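Local atomic coordinates of BH2602 protein (Bacillus halodurans, PDB entry 3NWZ), a protein that binds coenzyme A and probably hydrolyses acyl-CoA thioesters. Residues A[137-142]-A[158-163]. Sequence-based numbering, arbitrary orientation.
Sequences KQRIVV and TGSFFV
F161 O accepts a hydrogen bond from I140 N at 2.8 Å, with the donor lying in the carbonyl plane, and the CA-H of R139 also approaches this oxygen. The return bond from F161 N to I140 O is equally short, but its donor is tilted 33° from the carbonyl plane. V142 and G159 form the next hydrogen-bonded pair, V142 N reaching G159 O at 3.0 Å, whereas V163 N to Q138 O, at 3.4 Å, is weak although nearly straight. The strand axes run antiparallel at 160° and come within 4.5 Å, as expected for adjoining arms of the hairpin 139-147/153-163. This hairpin belongs to the antiparallel sheet of the hotdog fold, which wraps around helix 83-100. On the helix-facing side, I140 meets V98, V142 meets M94, and F161 touches both, while V142 CG1 lies 3.4 Å from F161 CE2, the methyl approaching the ring obliquely. With chi1 at 51°, V142 CG1 sits between the backbone N and the carbonyl carbon, a rotation that brings it to this ring. G159 has no side chain, and the F161 ring lies beside it, with G159 O at the ring edge and in its plane.

The other face carries R139, V141, S160 and F162. Extended from CG to NE, the R139 chain passes S160 OG, which is 3.2 Å from R139 CD and lies at the guanidinium edge, in its plane. Beyond the hairpin, R139 NH2 forms a salt bridge with E112 of the third subunit and a hydrogen bond to Y117 O of the second, placing this face at subunit interfaces. K137, Q138 and R139 take part in binding CoA, as does H134, against which V141 packs; this chain carries no CoA in the model. Q138 O lies over one face of the F162 ring, 4.1 Å above its plane and offset toward the rim.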
ATOM      1  N   LYS A 137     -11.920  10.545  14.117  1.00 53.09           N
ATOM      2  CA  LYS A 137     -11.281  11.050  15.323  1.00 60.97           C
ATOM      3  C   LYS A 137     -10.299   9.984  15.773  1.00 64.35           C
ATOM      4  O   LYS A 137      -9.541  10.160  16.722  1.00 75.68           O
ATOM      5  CB  LYS A 137     -12.309  11.325  16.418  1.00 64.33           C
ATOM      6  CG  LYS A 137     -13.004  12.668  16.288  1.00 68.21           C
ATOM      7  CD  LYS A 137     -13.475  13.163  17.649  1.00 73.04           C
ATOM      8  CE  LYS A 137     -12.330  13.761  18.468  1.00 75.40           C
ATOM      9  NZ  LYS A 137     -11.998  15.157  18.046  1.00 73.74           N
ATOM     10  N   GLN A 138     -10.324   8.880  15.038  1.00 65.70           N
ATOM     11  CA  GLN A 138      -9.488   7.713  15.273  1.00 72.18           C
ATOM     12  C   GLN A 138      -8.207   7.772  14.406  1.00 65.98           C
ATOM     13  O   GLN A 138      -7.069   7.759  14.898  1.00 54.66           O
ATOM     14  CB  GLN A 138     -10.313   6.477  14.903  1.00 69.08           C
ATOM     15  CG  GLN A 138     -10.797   6.527  13.440  1.00 62.29           C
ATOM     16  CD  GLN A 138     -12.290   6.319  13.255  1.00 64.06           C
ATOM     17  OE1 GLN A 138     -13.125   7.079  13.765  1.00 57.02           O
ATOM     18  NE2 GLN A 138     -12.632   5.288  12.505  1.00 59.77           N
ATOM     19  N   ARG A 139      -8.416   7.843  13.100  1.00 59.85           N
ATOM     20  CA  ARG A 139      -7.327   7.877  12.146  1.00 48.79           C
ATOM     21  C   ARG A 139      -7.738   8.805  11.022  1.00 38.53           C
ATOM     22  O   ARG A 139      -8.939   9.015  10.787  1.00 35.26           O
ATOM     23  CB  ARG A 139      -7.088   6.476  11.584  1.00 40.58           C
ATOM     24  CG  ARG A 139      -7.985   6.107  10.405  1.00 44.07           C
ATOM     25  CD  ARG A 139      -7.583   4.748   9.855  1.00 64.05           C
ATOM     26  NE  ARG A 139      -7.996   4.514   8.472  1.00 66.95           N
ATOM     27  CZ  ARG A 139      -9.157   3.982   8.113  1.00 66.97           C
ATOM     28  NH1 ARG A 139     -10.044   3.626   9.029  1.00 65.04           N
ATOM     29  NH2 ARG A 139      -9.419   3.785   6.831  1.00 75.60           N
ATOM     30  N   ILE A 140      -6.743   9.353  10.327  1.00 35.96           N
ATOM     31  CA  ILE A 140      -7.012  10.254   9.215  1.00 29.51           C
ATOM     32  C   ILE A 140      -6.397   9.701   7.959  1.00 31.01           C
ATOM     33  O   ILE A 140      -5.192   9.524   7.879  1.00 36.55           O
ATOM     34  CB  ILE A 140      -6.454  11.680   9.459  1.00 26.03           C
ATOM     35  CG1 ILE A 140      -7.300  12.413  10.503  1.00 37.31           C
ATOM     36  CG2 ILE A 140      -6.474  12.474   8.165  1.00 14.62           C
ATOM     37  CD1 ILE A 140      -6.766  13.770  10.858  1.00 46.71           C
ATOM     38  N   VAL A 141      -7.255   9.421   6.982  1.00 26.83           N
ATOM     39  CA  VAL A 141      -6.841   8.890   5.702  1.00 33.64           C
ATOM     40  C   VAL A 141      -6.650  10.075   4.765  1.00 38.46           C
ATOM     41  O   VAL A 141      -7.538  10.922   4.633  1.00 40.41           O
ATOM     42  CB  VAL A 141      -7.916   7.949   5.169  1.00 36.76           C
ATOM     43  CG1 VAL A 141      -7.544   7.439   3.776  1.00 41.57           C
ATOM     44  CG2 VAL A 141      -8.095   6.789   6.156  1.00 30.42           C
ATOM     45  N   VAL A 142      -5.478  10.129   4.138  1.00 31.49           N
ATOM     46  CA  VAL A 142      -5.119  11.202   3.232  1.00 32.98           C
ATOM     47  C   VAL A 142      -4.565  10.580   1.955  1.00 46.53           C
ATOM     48  O   VAL A 142      -4.247   9.399   1.932  1.00 48.67           O
ATOM     49  CB  VAL A 142      -4.054  12.137   3.873  1.00 33.91           C
ATOM     50  CG1 VAL A 142      -2.888  11.311   4.406  1.00 40.05           C
ATOM     51  CG2 VAL A 142      -3.539  13.149   2.844  1.00 30.72           C
ATOM     52  N   THR A 158      -1.185   6.663  -0.945  1.00 37.76           N
ATOM     53  CA  THR A 158      -2.117   6.994   0.129  1.00 34.24           C
ATOM     54  C   THR A 158      -1.421   6.788   1.478  1.00 29.59           C
ATOM     55  O   THR A 158      -0.400   6.105   1.575  1.00 40.39           O
ATOM     56  CB  THR A 158      -3.419   6.109   0.074  1.00 21.74           C
ATOM     57  OG1 THR A 158      -3.069   4.724   0.221  1.00 24.35           O
ATOM     58  CG2 THR A 158      -4.150   6.279  -1.302  1.00 17.37           C
ATOM     59  N   GLY A 159      -1.968   7.404   2.518  1.00 17.13           N
ATOM     60  CA  GLY A 159      -1.395   7.271   3.845  1.00 28.15           C
ATOM     61  C   GLY A 159      -2.410   7.444   4.959  1.00 35.26           C
ATOM     62  O   GLY A 159      -3.184   8.395   4.969  1.00 44.90           O
ATOM     63  N   SER A 160      -2.421   6.505   5.897  1.00 21.13           N
ATOM     64  CA  SER A 160      -3.329   6.588   7.041  1.00 30.31           C
ATOM     65  C   SER A 160      -2.516   7.078   8.240  1.00 38.76           C
ATOM     66  O   SER A 160      -1.397   6.612   8.454  1.00 37.46           O
ATOM     67  CB  SER A 160      -3.945   5.221   7.334  1.00 30.86           C
ATOM     68  OG  SER A 160      -4.766   5.277   8.483  1.00 42.70           O
ATOM     69  N   PHE A 161      -3.074   8.026   9.002  1.00 40.00           N
ATOM     70  CA  PHE A 161      -2.392   8.610  10.157  1.00 36.02           C
ATOM     71  C   PHE A 161      -3.136   8.425  11.464  1.00 46.71           C
ATOM     72  O   PHE A 161      -4.356   8.583  11.539  1.00 55.95           O
ATOM     73  CB  PHE A 161      -2.164  10.103   9.943  1.00 34.65           C
ATOM     74  CG  PHE A 161      -1.177  10.417   8.860  1.00 33.24           C
ATOM     75  CD1 PHE A 161      -0.038  11.156   9.138  1.00 27.06           C
ATOM     76  CD2 PHE A 161      -1.384   9.969   7.558  1.00 39.31           C
ATOM     77  CE1 PHE A 161       0.874  11.443   8.137  1.00 43.14           C
ATOM     78  CE2 PHE A 161      -0.469  10.251   6.546  1.00 35.98           C
ATOM     79  CZ  PHE A 161       0.657  10.986   6.831  1.00 33.02           C
ATOM     80  N   PHE A 162      -2.382   8.110  12.505  1.00 43.72           N
ATOM     81  CA  PHE A 162      -2.965   7.899  13.812  1.00 46.94           C
ATOM     82  C   PHE A 162      -2.970   9.204  14.593  1.00 46.99           C
ATOM     83  O   PHE A 162      -1.949   9.900  14.691  1.00 45.87           O
ATOM     84  CB  PHE A 162      -2.188   6.830  14.577  1.00 52.87           C
ATOM     85  CG  PHE A 162      -3.006   6.145  15.614  1.00 67.75           C
ATOM     86  CD1 PHE A 162      -3.883   5.127  15.258  1.00 68.39           C
ATOM     87  CD2 PHE A 162      -2.972   6.571  16.939  1.00 73.93           C
ATOM     88  CE1 PHE A 162      -4.719   4.548  16.207  1.00 74.62           C
ATOM     89  CE2 PHE A 162      -3.804   6.000  17.898  1.00 71.20           C
ATOM     90  CZ  PHE A 162      -4.680   4.988  17.531  1.00 71.10           C
ATOM     91  N   VAL A 163      -4.140   9.523  15.140  1.00 51.61           N
ATOM     92  CA  VAL A 163      -4.366  10.735  15.914  1.00 59.41           C
ATOM     93  C   VAL A 163      -3.952  10.591  17.379  1.00 66.01           C
ATOM     94  O   VAL A 163      -4.234   9.571  18.014  1.00 59.59           O
ATOM     95  CB  VAL A 163      -5.857  11.122  15.875  1.00 66.16           C
ATOM     96  CG1 VAL A 163      -6.087  12.408  16.652  1.00 65.35           C
ATOM     97  CG2 VAL A 163      -6.315  11.261  14.440  1.00 72.47           C
TER